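Dnab-like replicative helicase (Bacillus phage SPP1, PDB 3BH0) is a DnaB-family replicative helicase whose ATPase domain, the part in this structure, probably hydrolyses ATP to drive 5'-3' unwinding of double-stranded DNA. Local coordinates at residues A[104-108]-A[109-113]; A[85-88]-A[89-93]; A[121-124]-A[125-128]; A[160-163]-A[164-168]. All coordinates share one frame; numbering follows the deposited sequence.

Interaction 1: residues A[104-108]-A[109-113]; sequences LEMGK and KENIK
M106 and N111 meet where the loop leaving strand 98-103 turns into helix 108-119, with G107 as the N-cap residue, in the RecA-like P-loop NTPase core. The focus is G107 O, which two N-H groups of N111 grip. N111 N reaches G107 O in the carbonyl plane at 3.2 Å, while N111 ND2 lies 2.9 Å from the same G107 O, above that plane, by a more bent bond of 139° at the hydrogen. The N111 side chain can fold back because its CG stands anti to the carbonyl carbon, beside its own backbone N (chi1 -74°). ND2 also bonds weakly to S103 OG, so the buried amide ties the last strand residue to the first helical turn. I112 N then takes K108 O at 2.8 Å, and I112 CG1 packs on the same oxygen. M106 touches the N111 amide through its CB, 3.6 Å from N111 ND2. Farther out, its chain runs straight to SD and bends at chi3 (126°), crossing the E110 side chain at about a right angle. There the methyl carbon M106 CE rests 3.3 Å from the carboxylate oxygen E110 OE2.

Interaction 2: residues A[85-88]-A[89-93]; sequences ALKQ and AKNMS
K87 and N91, and one residue on Q88 and M92, pair across a single turn of helix 81-93, and the contact is best read as backbone bonding first and side-chain packing second. The backbone contributes four successive i to i+4 bonds. A89 N donates to A85 O at 2.8 Å, K90 N to L86 O, N91 N to K87 O at 3.0 Å and M92 N to Q88 O at 2.9 Å. K90 N also makes a weak bond to K87 O, an i to i+3 contact that shares this acceptor with N91 N.

Polar side chains come next. K87 sets off with CG trans to its backbone N (chi1 179°) and kinks at chi2, which brings its CE alongside the N91 amide, 3.9 Å from N91 ND2. The two side chains cross at a slant, and their polar ends are held elsewhere: K87 NZ by N304 OD1, N91 ND2 by S53 O.

Van der Waals packing completes the set. Q88 and M92 lie side by side and point the same way; the straight M92 chain passes its CG over Q88 O at 3.3 Å and brings its CE to 4.2 Å from Q88 CB. A89 CB sits 3.5 Å from L86 O, and its methyl, with A85, faces M186 of strand 183-188, while L86, A89 and M92 reach strand 98-103. A85 and A89 together with L86 and M92 lay this helix on the central sheet; it is the one that follows the probable Walker A P-loop in a RecA-like strand-loop-helix unit.

Interaction 3: residues A[121-124]-A[125-128]; sequences SINA and QKIK
I127 and N123 join the short helix 124-128 to the turn before it, and N123 is that helix's N-cap. I127 can be followed outward from its CB, which lies 3.5 Å from N123 O, the oxygen to which I127 N donates a 3.0 Å bond in the carbonyl plane. At the branch, I127 CG2 turns to A124 O at 3.3 Å. The other arm runs through CG1 to the tip, I127 CD1, which meets two carbons of I122: I122 CD1 at 3.9 Å and I122 CG2 at 4.0 Å. The two isoleucine side chains cross at about a right angle, so a methyl from the helix fits against both branches of the residue ahead of the cap.

The cap itself is loosely made. N123 carries its CG opposite the backbone N (chi1 -176°), which swings OD1 over the start of the helix, where it accepts a weak bond from Q125 N at 3.4 Å. K126 CG leans on N123 OD1 at 3.6 Å, its aliphatic stem crossing the N123 side chain at about a right angle. A124 O receives a further weak bond from K128 N.

Just upstream, S121 has positive phi and closes helix 108-119 in a Schellman motif. The pair thus lies at a surface corner between two consecutive helices: I127 packs back on I116 and V117 of helix 108-119, while I122 packs on K141 and L142 of helix 139-150.

Interaction 4: residues A[160-163]-A[164-168]; sequences AGQS and VNYIW
S163 opens helix 164-176 as its N-cap residue: its hydroxyl oxygen OG accepts from Y166 N at 2.9 Å with a nearly straight N-H...O angle of 164°. The torsion matters here, since chi1 of 55° places OG between the backbone N and the carbonyl carbon, beneath the open first turn. The first helical bond follows, I167 N to S163 O at 3.2 Å, with the donor tilted from the carbonyl plane. S163 OG also touches N165 CB at 3.5 Å and Y166 CB at 3.4 Å.

Outward lies the pairing of Q162 with Y166. The extended Q162 side chain runs aslant beside the CD2-CE2 side of Y166, its amide plane turned 62° from the ring plane. Q162 CG sits 3.7 Å from both Y166 CD2 and CE2, and Q162 OE1 comes within 3.3 Å of Y166 CE2. Q162 NE2 donates to F157 O and K159 O, which fixes the amide's rotation. I167 CG1 also approaches Q162 OE1, at 3.7 Å, roughly perpendicular to the ring's approach.

The corner joins strand 154-157 to its following helix: I167 reaches V185 and I187 of strand 183-188 and H102 of strand 98-103, while V164 and W168 pack against helix 202-220.

All four contacts belong to the one RecA-like ATPase domain and come along the chain in the order 2, 1, 3, 4. Interaction 2 is the innermost, its centre about 8 Å from that of the chain; interaction 3 is the outermost, at about 23 Å. Interactions 1 and 2, centres about 15 Å apart, touch through N111 and L86. Interactions 1 and 4, about 17 Å apart, meet through L104 with A160 and Q162, where the loops after strands 98-103 and 154-157 run together. Helix 108-119 leads from interaction 1 towards interaction 3. Interactions 1 and 2 also border the probable nucleotide-binding P-loop, through M106 and L86, consistent with an ATPase core, whereas interaction 3 lies out at the surface.

Interaction 1: residues A[104-108]-A[109-113]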
ATOM      1  N   LEU A 104     -11.336  -3.530   4.951  1.00 35.64           N
ATOM      2  CA  LEU A 104     -12.587  -4.202   4.727  1.00 36.69           C
ATOM      3  C   LEU A 104     -12.521  -5.612   5.303  1.00 37.19           C
ATOM      4  O   LEU A 104     -13.540  -6.244   5.589  1.00 37.04           O
ATOM      5  CB  LEU A 104     -12.852  -4.221   3.227  1.00 36.41           C
ATOM      6  CG  LEU A 104     -13.200  -2.833   2.684  1.00 36.82           C
ATOM      7  CD1 LEU A 104     -12.223  -2.433   1.597  1.00 36.59           C
ATOM      8  CD2 LEU A 104     -14.602  -2.887   2.123  1.00 38.37           C
ATOM      9  N   GLU A 105     -11.290  -6.067   5.485  1.00 37.94           N
ATOM     10  CA  GLU A 105     -10.984  -7.376   6.012  1.00 39.46           C
ATOM     11  C   GLU A 105     -10.989  -7.348   7.555  1.00 38.86           C
ATOM     12  O   GLU A 105     -11.559  -8.227   8.189  1.00 38.86           O
ATOM     13  CB  GLU A 105      -9.615  -7.805   5.459  1.00 39.82           C
ATOM     14  CG  GLU A 105      -9.225  -9.228   5.755  1.00 44.89           C
ATOM     15  CD  GLU A 105      -9.566 -10.210   4.630  1.00 50.63           C
ATOM     16  OE1 GLU A 105     -10.753 -10.644   4.525  1.00 53.50           O
ATOM     17  OE2 GLU A 105      -8.624 -10.569   3.869  1.00 51.43           O
ATOM     18  N   MET A 106     -10.386  -6.317   8.140  1.00 38.56           N
ATOM     19  CA  MET A 106     -10.098  -6.265   9.565  1.00 38.70           C
ATOM     20  C   MET A 106     -10.743  -5.054  10.210  1.00 38.79           C
ATOM     21  O   MET A 106     -10.964  -4.050   9.529  1.00 39.12           O
ATOM     22  CB  MET A 106      -8.585  -6.117   9.789  1.00 38.37           C
ATOM     23  CG  MET A 106      -7.700  -7.202   9.213  1.00 39.84           C
ATOM     24  SD  MET A 106      -5.948  -6.847   9.519  1.00 39.97           S
ATOM     25  CE  MET A 106      -5.516  -8.374  10.305  1.00 44.28           C
ATOM     26  N   GLY A 107     -11.005  -5.133  11.520  1.00 38.62           N
ATOM     27  CA  GLY A 107     -11.389  -3.971  12.329  1.00 39.04           C
ATOM     28  C   GLY A 107     -10.204  -3.070  12.678  1.00 39.63           C
ATOM     29  O   GLY A 107      -9.045  -3.498  12.597  1.00 39.50           O
ATOM     30  N   LYS A 108     -10.486  -1.823  13.066  1.00 40.30           N
ATOM     31  CA  LYS A 108      -9.439  -0.863  13.443  1.00 41.45           C
ATOM     32  C   LYS A 108      -8.577  -1.425  14.558  1.00 41.36           C
ATOM     33  O   LYS A 108      -7.351  -1.296  14.522  1.00 41.94           O
ATOM     34  CB  LYS A 108     -10.007   0.479  13.937  1.00 41.36           C
ATOM     35  CG  LYS A 108     -11.311   0.898  13.347  1.00 42.85           C
ATOM     36  CD  LYS A 108     -11.868   2.164  14.018  1.00 43.65           C
ATOM     37  CE  LYS A 108     -13.417   2.081  14.083  1.00 48.08           C
ATOM     38  NZ  LYS A 108     -14.098   3.404  14.299  1.00 50.65           N
ATOM     39  N   LYS A 109      -9.220  -2.023  15.560  1.00 41.38           N
ATOM     40  CA  LYS A 109      -8.507  -2.642  16.671  1.00 41.61           C
ATOM     41  C   LYS A 109      -7.376  -3.540  16.161  1.00 41.13           C
ATOM     42  O   LYS A 109      -6.237  -3.432  16.612  1.00 41.29           O
ATOM     43  CB  LYS A 109      -9.461  -3.480  17.531  1.00 42.24           C
ATOM     44  CG  LYS A 109     -10.394  -2.705  18.457  1.00 43.33           C
ATOM     45  CD  LYS A 109     -10.691  -3.541  19.702  1.00 44.27           C
ATOM     46  CE  LYS A 109     -12.086  -3.318  20.204  1.00 45.22           C
ATOM     47  NZ  LYS A 109     -13.082  -3.939  19.309  1.00 45.70           N
ATOM     48  N   GLU A 110      -7.712  -4.408  15.210  1.00 40.45           N
ATOM     49  CA  GLU A 110      -6.792  -5.378  14.635  1.00 40.08           C
ATOM     50  C   GLU A 110      -5.643  -4.743  13.854  1.00 39.39           C
ATOM     51  O   GLU A 110      -4.528  -5.213  13.923  1.00 39.23           O
ATOM     52  CB  GLU A 110      -7.572  -6.319  13.735  1.00 40.21           C
ATOM     53  CG  GLU A 110      -7.127  -7.749  13.812  1.00 42.99           C
ATOM     54  CD  GLU A 110      -8.146  -8.712  13.197  1.00 46.72           C
ATOM     55  OE1 GLU A 110      -9.370  -8.553  13.445  1.00 48.85           O
ATOM     56  OE2 GLU A 110      -7.722  -9.641  12.477  1.00 46.32           O
ATOM     57  N   ASN A 111      -5.938  -3.682  13.109  1.00 39.46           N
ATOM     58  CA  ASN A 111      -4.933  -2.879  12.413  1.00 39.22           C
ATOM     59  C   ASN A 111      -4.010  -2.181  13.387  1.00 39.34           C
ATOM     60  O   ASN A 111      -2.805  -2.150  13.192  1.00 39.35           O
ATOM     61  CB  ASN A 111      -5.604  -1.829  11.496  1.00 39.09           C
ATOM     62  CG  ASN A 111      -6.198  -2.442  10.227  1.00 39.28           C
ATOM     63  OD1 ASN A 111      -5.491  -2.680   9.257  1.00 38.72           O
ATOM     64  ND2 ASN A 111      -7.496  -2.706  10.241  1.00 37.60           N
ATOM     65  N   ILE A 112      -4.595  -1.613  14.439  1.00 40.11           N
ATOM     66  CA  ILE A 112      -3.858  -0.843  15.452  1.00 40.31           C
ATOM     67  C   ILE A 112      -2.862  -1.708  16.230  1.00 40.50           C
ATOM     68  O   ILE A 112      -1.744  -1.264  16.507  1.00 40.62           O
ATOM     69  CB  ILE A 112      -4.830  -0.076  16.411  1.00 40.30           C
ATOM     70  CG1 ILE A 112      -5.493   1.080  15.666  1.00 40.43           C
ATOM     71  CG2 ILE A 112      -4.089   0.479  17.624  1.00 40.29           C
ATOM     72  CD1 ILE A 112      -6.722   1.621  16.335  1.00 40.80           C
ATOM     73  N   LYS A 113      -3.255  -2.936  16.568  1.00 40.96           N
ATOM     74  CA  LYS A 113      -2.330  -3.863  17.244  1.00 41.93           C
ATOM     75  C   LYS A 113      -1.122  -4.177  16.371  1.00 41.43           C
ATOM     76  O   LYS A 113       0.004  -4.154  16.856  1.00 41.07           O
ATOM     77  CB  LYS A 113      -3.028  -5.139  17.725  1.00 42.11           C
ATOM     78  CG  LYS A 113      -3.815  -4.942  19.028  1.00 43.18           C
ATOM     79  CD  LYS A 113      -4.584  -6.202  19.417  1.00 43.46           C
ATOM     80  CE  LYS A 113      -5.231  -6.097  20.808  1.00 44.92           C
ATOM     81  NZ  LYS A 113      -6.603  -5.530  20.755  1.00 45.87           N
TER

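Interaction 2: residues A[85-88]-A[89-93]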
ATOM      1  N   ALA A  85       1.963  -3.250   3.435  1.00 35.00           N
ATOM      2  CA  ALA A  85       1.106  -2.079   3.305  1.00 35.24           C
ATOM      3  C   ALA A  85       1.103  -1.228   4.584  1.00 35.27           C
ATOM      4  O   ALA A  85       1.267  -0.003   4.522  1.00 35.05           O
ATOM      5  CB  ALA A  85      -0.308  -2.493   2.918  1.00 34.99           C
ATOM      6  N   LEU A  86       0.938  -1.867   5.741  1.00 35.48           N
ATOM      7  CA  LEU A  86       0.931  -1.111   7.004  1.00 35.91           C
ATOM      8  C   LEU A  86       2.278  -0.462   7.262  1.00 36.42           C
ATOM      9  O   LEU A  86       2.352   0.646   7.781  1.00 36.33           O
ATOM     10  CB  LEU A  86       0.472  -1.957   8.203  1.00 35.11           C
ATOM     11  CG  LEU A  86      -1.014  -2.361   8.214  1.00 34.55           C
ATOM     12  CD1 LEU A  86      -1.261  -3.469   9.188  1.00 33.49           C
ATOM     13  CD2 LEU A  86      -1.974  -1.204   8.488  1.00 32.08           C
ATOM     14  N   LYS A  87       3.343  -1.141   6.860  1.00 37.55           N
ATOM     15  CA  LYS A  87       4.682  -0.601   7.027  1.00 38.60           C
ATOM     16  C   LYS A  87       4.728   0.733   6.284  1.00 39.18           C
ATOM     17  O   LYS A  87       4.966   1.776   6.888  1.00 39.21           O
ATOM     18  CB  LYS A  87       5.717  -1.610   6.538  1.00 38.19           C
ATOM     19  CG  LYS A  87       7.156  -1.167   6.636  1.00 40.79           C
ATOM     20  CD  LYS A  87       7.579  -0.895   8.059  1.00 44.30           C
ATOM     21  CE  LYS A  87       8.962  -0.259   8.070  1.00 46.01           C
ATOM     22  NZ  LYS A  87       9.453  -0.151   9.469  1.00 47.13           N
ATOM     23  N   GLN A  88       4.435   0.682   4.987  1.00 40.21           N
ATOM     24  CA  GLN A  88       4.253   1.864   4.143  1.00 40.90           C
ATOM     25  C   GLN A  88       3.361   2.929   4.760  1.00 41.60           C
ATOM     26  O   GLN A  88       3.745   4.095   4.807  1.00 41.98           O
ATOM     27  CB  GLN A  88       3.709   1.481   2.765  1.00 40.71           C
ATOM     28  CG  GLN A  88       4.696   0.723   1.917  1.00 40.22           C
ATOM     29  CD  GLN A  88       4.477   0.899   0.428  1.00 41.63           C
ATOM     30  OE1 GLN A  88       4.650  -0.044  -0.345  1.00 43.47           O
ATOM     31  NE2 GLN A  88       4.102   2.100   0.011  1.00 40.49           N
ATOM     32  N   ALA A  89       2.183   2.537   5.235  1.00 42.48           N
ATOM     33  CA  ALA A  89       1.255   3.498   5.824  1.00 43.55           C
ATOM     34  C   ALA A  89       1.930   4.338   6.903  1.00 44.70           C
ATOM     35  O   ALA A  89       1.751   5.553   6.959  1.00 44.99           O
ATOM     36  CB  ALA A  89       0.027   2.798   6.383  1.00 43.65           C
ATOM     37  N   LYS A  90       2.724   3.690   7.749  1.00 45.94           N
ATOM     38  CA  LYS A  90       3.337   4.374   8.873  1.00 46.92           C
ATOM     39  C   LYS A  90       4.501   5.232   8.413  1.00 47.28           C
ATOM     40  O   LYS A  90       4.704   6.322   8.943  1.00 47.62           O
ATOM     41  CB  LYS A  90       3.766   3.369   9.942  1.00 47.28           C
ATOM     42  CG  LYS A  90       3.827   3.952  11.367  1.00 48.52           C
ATOM     43  CD  LYS A  90       5.259   4.183  11.785  1.00 49.52           C
ATOM     44  CE  LYS A  90       5.355   4.900  13.122  1.00 50.68           C
ATOM     45  NZ  LYS A  90       6.802   4.883  13.555  1.00 51.49           N
ATOM     46  N   ASN A  91       5.246   4.737   7.425  1.00 47.56           N
ATOM     47  CA  ASN A  91       6.344   5.463   6.793  1.00 47.97           C
ATOM     48  C   ASN A  91       5.916   6.765   6.125  1.00 48.42           C
ATOM     49  O   ASN A  91       6.622   7.773   6.194  1.00 48.38           O
ATOM     50  CB  ASN A  91       7.007   4.579   5.745  1.00 47.99           C
ATOM     51  CG  ASN A  91       7.976   3.601   6.341  1.00 48.37           C
ATOM     52  OD1 ASN A  91       8.304   3.674   7.526  1.00 49.76           O
ATOM     53  ND2 ASN A  91       8.460   2.681   5.518  1.00 48.60           N
ATOM     54  N   MET A  92       4.768   6.722   5.458  1.00 49.16           N
ATOM     55  CA  MET A  92       4.159   7.911   4.864  1.00 49.63           C
ATOM     56  C   MET A  92       3.618   8.851   5.922  1.00 50.25           C
ATOM     57  O   MET A  92       3.713  10.066   5.771  1.00 50.96           O
ATOM     58  CB  MET A  92       3.021   7.519   3.939  1.00 49.81           C
ATOM     59  CG  MET A  92       3.462   6.716   2.760  1.00 49.71           C
ATOM     60  SD  MET A  92       2.035   6.086   1.904  1.00 48.43           S
ATOM     61  CE  MET A  92       2.883   5.051   0.744  1.00 50.86           C
ATOM     62  N   SER A  93       3.033   8.290   6.978  1.00 50.62           N
ATOM     63  CA  SER A  93       2.592   9.072   8.116  1.00 51.14           C
ATOM     64  C   SER A  93       3.759   9.850   8.704  1.00 51.71           C
ATOM     65  O   SER A  93       3.588  10.983   9.146  1.00 52.45           O
ATOM     66  CB  SER A  93       1.975   8.177   9.180  1.00 51.11           C
ATOM     67  OG  SER A  93       1.689   8.925  10.352  1.00 51.85           O
TER

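Interaction 3: residues A[121-124]-A[125-128]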
ATOM      1  N   SER A 121       8.660  -2.806  18.285  1.00 60.43           N
ATOM      2  CA  SER A 121       9.325  -4.115  18.300  1.00 61.32           C
ATOM      3  C   SER A 121       8.866  -4.989  19.478  1.00 61.85           C
ATOM      4  O   SER A 121       9.681  -5.490  20.265  1.00 62.08           O
ATOM      5  CB  SER A 121      10.855  -3.980  18.275  1.00 61.60           C
ATOM      6  OG  SER A 121      11.370  -4.155  16.965  1.00 62.46           O
ATOM      7  N   ILE A 122       7.552  -5.153  19.598  1.00 62.18           N
ATOM      8  CA  ILE A 122       6.978  -6.060  20.577  1.00 62.53           C
ATOM      9  C   ILE A 122       6.544  -7.345  19.860  1.00 63.11           C
ATOM     10  O   ILE A 122       6.273  -7.328  18.660  1.00 63.41           O
ATOM     11  CB  ILE A 122       5.795  -5.415  21.327  1.00 62.43           C
ATOM     12  CG1 ILE A 122       6.133  -3.967  21.712  1.00 62.23           C
ATOM     13  CG2 ILE A 122       5.435  -6.244  22.560  1.00 62.38           C
ATOM     14  CD1 ILE A 122       5.022  -3.224  22.435  1.00 62.29           C
ATOM     15  N   ASN A 123       6.511  -8.456  20.590  1.00 63.47           N
ATOM     16  CA  ASN A 123       6.101  -9.740  20.035  1.00 63.91           C
ATOM     17  C   ASN A 123       4.576  -9.933  20.090  1.00 64.18           C
ATOM     18  O   ASN A 123       3.939  -9.651  21.114  1.00 64.17           O
ATOM     19  CB  ASN A 123       6.832 -10.879  20.755  1.00 64.08           C
ATOM     20  CG  ASN A 123       6.524 -12.233  20.169  1.00 64.14           C
ATOM     21  OD1 ASN A 123       5.736 -12.998  20.731  1.00 64.59           O
ATOM     22  ND2 ASN A 123       7.127 -12.535  19.022  1.00 64.26           N
ATOM     23  N   ALA A 124       4.012 -10.431  18.988  1.00 64.50           N
ATOM     24  CA  ALA A 124       2.561 -10.497  18.789  1.00 64.82           C
ATOM     25  C   ALA A 124       1.823 -11.450  19.728  1.00 65.37           C
ATOM     26  O   ALA A 124       0.685 -11.184  20.097  1.00 65.00           O
ATOM     27  CB  ALA A 124       2.240 -10.825  17.335  1.00 64.71           C
ATOM     28  N   GLN A 125       2.451 -12.565  20.098  1.00 66.42           N
ATOM     29  CA  GLN A 125       1.814 -13.519  21.017  1.00 67.38           C
ATOM     30  C   GLN A 125       1.830 -13.015  22.452  1.00 68.00           C
ATOM     31  O   GLN A 125       0.852 -13.173  23.190  1.00 68.03           O
ATOM     32  CB  GLN A 125       2.452 -14.908  20.931  1.00 67.31           C
ATOM     33  CG  GLN A 125       2.047 -15.711  19.695  1.00 67.69           C
ATOM     34  CD  GLN A 125       0.552 -15.667  19.414  1.00 67.46           C
ATOM     35  OE1 GLN A 125      -0.265 -16.128  20.218  1.00 67.29           O
ATOM     36  NE2 GLN A 125       0.192 -15.111  18.261  1.00 67.82           N
ATOM     37  N   LYS A 126       2.948 -12.399  22.830  1.00 68.99           N
ATOM     38  CA  LYS A 126       3.098 -11.801  24.152  1.00 70.10           C
ATOM     39  C   LYS A 126       2.074 -10.700  24.327  1.00 70.43           C
ATOM     40  O   LYS A 126       1.417 -10.617  25.365  1.00 70.23           O
ATOM     41  CB  LYS A 126       4.520 -11.266  24.353  1.00 70.30           C
ATOM     42  CG  LYS A 126       5.576 -12.357  24.230  1.00 71.58           C
ATOM     43  CD  LYS A 126       6.872 -12.007  24.931  1.00 74.29           C
ATOM     44  CE  LYS A 126       7.713 -13.274  25.132  1.00 75.72           C
ATOM     45  NZ  LYS A 126       9.006 -13.017  25.844  1.00 75.95           N
ATOM     46  N   ILE A 127       1.929  -9.875  23.288  1.00 71.26           N
ATOM     47  CA  ILE A 127       0.945  -8.799  23.294  1.00 72.02           C
ATOM     48  C   ILE A 127      -0.485  -9.329  23.177  1.00 72.60           C
ATOM     49  O   ILE A 127      -1.411  -8.740  23.761  1.00 72.72           O
ATOM     50  CB  ILE A 127       1.260  -7.708  22.215  1.00 71.80           C
ATOM     51  CG1 ILE A 127       0.872  -6.323  22.717  1.00 72.29           C
ATOM     52  CG2 ILE A 127       0.565  -7.980  20.891  1.00 71.90           C
ATOM     53  CD1 ILE A 127       1.647  -5.192  22.036  1.00 72.71           C
ATOM     54  N   LYS A 128      -0.637 -10.449  22.446  1.00 73.43           N
ATOM     55  CA  LYS A 128      -1.942 -10.950  21.956  1.00 74.09           C
ATOM     56  C   LYS A 128      -2.943 -11.057  23.086  1.00 74.43           C
ATOM     57  O   LYS A 128      -4.061 -10.509  23.018  1.00 75.14           O
ATOM     58  CB  LYS A 128      -1.810 -12.305  21.232  1.00 74.08           C
ATOM     59  CG  LYS A 128      -3.152 -12.989  20.983  1.00 73.74           C
ATOM     60  CD  LYS A 128      -3.106 -13.982  19.843  1.00 73.99           C
ATOM     61  CE  LYS A 128      -4.519 -14.413  19.484  1.00 73.46           C
ATOM     62  NZ  LYS A 128      -4.544 -15.493  18.469  1.00 73.18           N
TER

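Interaction 4: residues A[160-163]-A[164-168]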
ATOM      1  N   ALA A 160     -17.416  -2.975   6.762  1.00 37.03           N
ATOM      2  CA  ALA A 160     -17.300  -4.181   5.942  1.00 37.14           C
ATOM      3  C   ALA A 160     -17.644  -3.916   4.466  1.00 37.17           C
ATOM      4  O   ALA A 160     -16.930  -4.391   3.574  1.00 37.48           O
ATOM      5  CB  ALA A 160     -18.152  -5.301   6.506  1.00 36.73           C
ATOM      6  N   GLY A 161     -18.719  -3.158   4.229  1.00 36.60           N
ATOM      7  CA  GLY A 161     -19.224  -2.881   2.886  1.00 36.39           C
ATOM      8  C   GLY A 161     -18.933  -1.455   2.464  1.00 36.44           C
ATOM      9  O   GLY A 161     -19.511  -0.512   3.007  1.00 36.89           O
ATOM     10  N   GLN A 162     -18.009  -1.299   1.517  1.00 35.65           N
ATOM     11  CA  GLN A 162     -17.601   0.018   1.044  1.00 35.20           C
ATOM     12  C   GLN A 162     -17.469  -0.020  -0.465  1.00 34.86           C
ATOM     13  O   GLN A 162     -16.789  -0.898  -1.014  1.00 34.99           O
ATOM     14  CB  GLN A 162     -16.256   0.454   1.637  1.00 35.17           C
ATOM     15  CG  GLN A 162     -16.175   0.486   3.140  1.00 34.64           C
ATOM     16  CD  GLN A 162     -14.837   0.997   3.621  1.00 34.98           C
ATOM     17  OE1 GLN A 162     -14.326   1.975   3.104  1.00 36.61           O
ATOM     18  NE2 GLN A 162     -14.252   0.321   4.602  1.00 37.15           N
ATOM     19  N   SER A 163     -18.137   0.919  -1.128  1.00 33.92           N
ATOM     20  CA  SER A 163     -18.005   1.102  -2.573  1.00 33.61           C
ATOM     21  C   SER A 163     -16.885   2.113  -2.806  1.00 33.02           C
ATOM     22  O   SER A 163     -16.384   2.713  -1.843  1.00 32.81           O
ATOM     23  CB  SER A 163     -19.327   1.633  -3.130  1.00 33.47           C
ATOM     24  OG  SER A 163     -19.692   2.820  -2.432  1.00 33.22           O
ATOM     25  N   VAL A 164     -16.495   2.320  -4.059  1.00 32.81           N
ATOM     26  CA  VAL A 164     -15.581   3.433  -4.375  1.00 33.37           C
ATOM     27  C   VAL A 164     -16.267   4.768  -4.081  1.00 34.48           C
ATOM     28  O   VAL A 164     -15.636   5.722  -3.639  1.00 35.00           O
ATOM     29  CB  VAL A 164     -15.085   3.417  -5.839  1.00 32.70           C
ATOM     30  CG1 VAL A 164     -14.166   4.611  -6.109  1.00 31.69           C
ATOM     31  CG2 VAL A 164     -14.354   2.139  -6.120  1.00 32.03           C
ATOM     32  N   ASN A 165     -17.567   4.814  -4.325  1.00 35.79           N
ATOM     33  CA  ASN A 165     -18.369   5.987  -4.039  1.00 37.67           C
ATOM     34  C   ASN A 165     -18.253   6.372  -2.574  1.00 37.41           C
ATOM     35  O   ASN A 165     -17.956   7.524  -2.237  1.00 37.54           O
ATOM     36  CB  ASN A 165     -19.825   5.701  -4.403  1.00 38.72           C
ATOM     37  CG  ASN A 165     -20.558   6.936  -4.831  1.00 42.35           C
ATOM     38  OD1 ASN A 165     -20.964   7.758  -3.991  1.00 47.30           O
ATOM     39  ND2 ASN A 165     -20.735   7.093  -6.145  1.00 44.01           N
ATOM     40  N   TYR A 166     -18.444   5.378  -1.709  1.00 37.49           N
ATOM     41  CA  TYR A 166     -18.277   5.543  -0.273  1.00 37.10           C
ATOM     42  C   TYR A 166     -16.896   6.096   0.059  1.00 36.77           C
ATOM     43  O   TYR A 166     -16.763   6.979   0.896  1.00 36.82           O
ATOM     44  CB  TYR A 166     -18.533   4.209   0.442  1.00 37.34           C
ATOM     45  CG  TYR A 166     -18.270   4.246   1.924  1.00 38.48           C
ATOM     46  CD1 TYR A 166     -19.306   4.456   2.831  1.00 40.16           C
ATOM     47  CD2 TYR A 166     -16.971   4.076   2.427  1.00 38.13           C
ATOM     48  CE1 TYR A 166     -19.047   4.498   4.216  1.00 40.44           C
ATOM     49  CE2 TYR A 166     -16.709   4.120   3.784  1.00 37.51           C
ATOM     50  CZ  TYR A 166     -17.744   4.323   4.671  1.00 38.85           C
ATOM     51  OH  TYR A 166     -17.472   4.367   6.016  1.00 39.06           O
ATOM     52  N   ILE A 167     -15.869   5.576  -0.603  1.00 36.92           N
ATOM     53  CA  ILE A 167     -14.480   5.968  -0.308  1.00 36.54           C
ATOM     54  C   ILE A 167     -14.170   7.361  -0.839  1.00 37.31           C
ATOM     55  O   ILE A 167     -13.414   8.119  -0.214  1.00 36.99           O
ATOM     56  CB  ILE A 167     -13.460   4.919  -0.843  1.00 36.46           C
ATOM     57  CG1 ILE A 167     -13.663   3.580  -0.112  1.00 35.97           C
ATOM     58  CG2 ILE A 167     -12.025   5.442  -0.751  1.00 33.89           C
ATOM     59  CD1 ILE A 167     -12.777   2.454  -0.576  1.00 35.52           C
ATOM     60  N   TRP A 168     -14.746   7.671  -2.002  1.00 38.23           N
ATOM     61  CA  TRP A 168     -14.736   9.012  -2.592  1.00 39.39           C
ATOM     62  C   TRP A 168     -15.160  10.047  -1.571  1.00 39.29           C
ATOM     63  O   TRP A 168     -14.457  11.023  -1.319  1.00 39.18           O
ATOM     64  CB  TRP A 168     -15.717   9.071  -3.778  1.00 40.48           C
ATOM     65  CG  TRP A 168     -15.452  10.212  -4.708  1.00 41.62           C
ATOM     66  CD1 TRP A 168     -15.542  11.544  -4.419  1.00 42.94           C
ATOM     67  CD2 TRP A 168     -15.038  10.124  -6.078  1.00 42.59           C
ATOM     68  NE1 TRP A 168     -15.210  12.292  -5.520  1.00 43.55           N
ATOM     69  CE2 TRP A 168     -14.890  11.447  -6.555  1.00 43.77           C
ATOM     70  CE3 TRP A 168     -14.787   9.054  -6.952  1.00 42.77           C
ATOM     71  CZ2 TRP A 168     -14.497  11.737  -7.881  1.00 43.23           C
ATOM     72  CZ3 TRP A 168     -14.405   9.338  -8.273  1.00 43.57           C
ATOM     73  CH2 TRP A 168     -14.261  10.678  -8.723  1.00 42.85           C
TER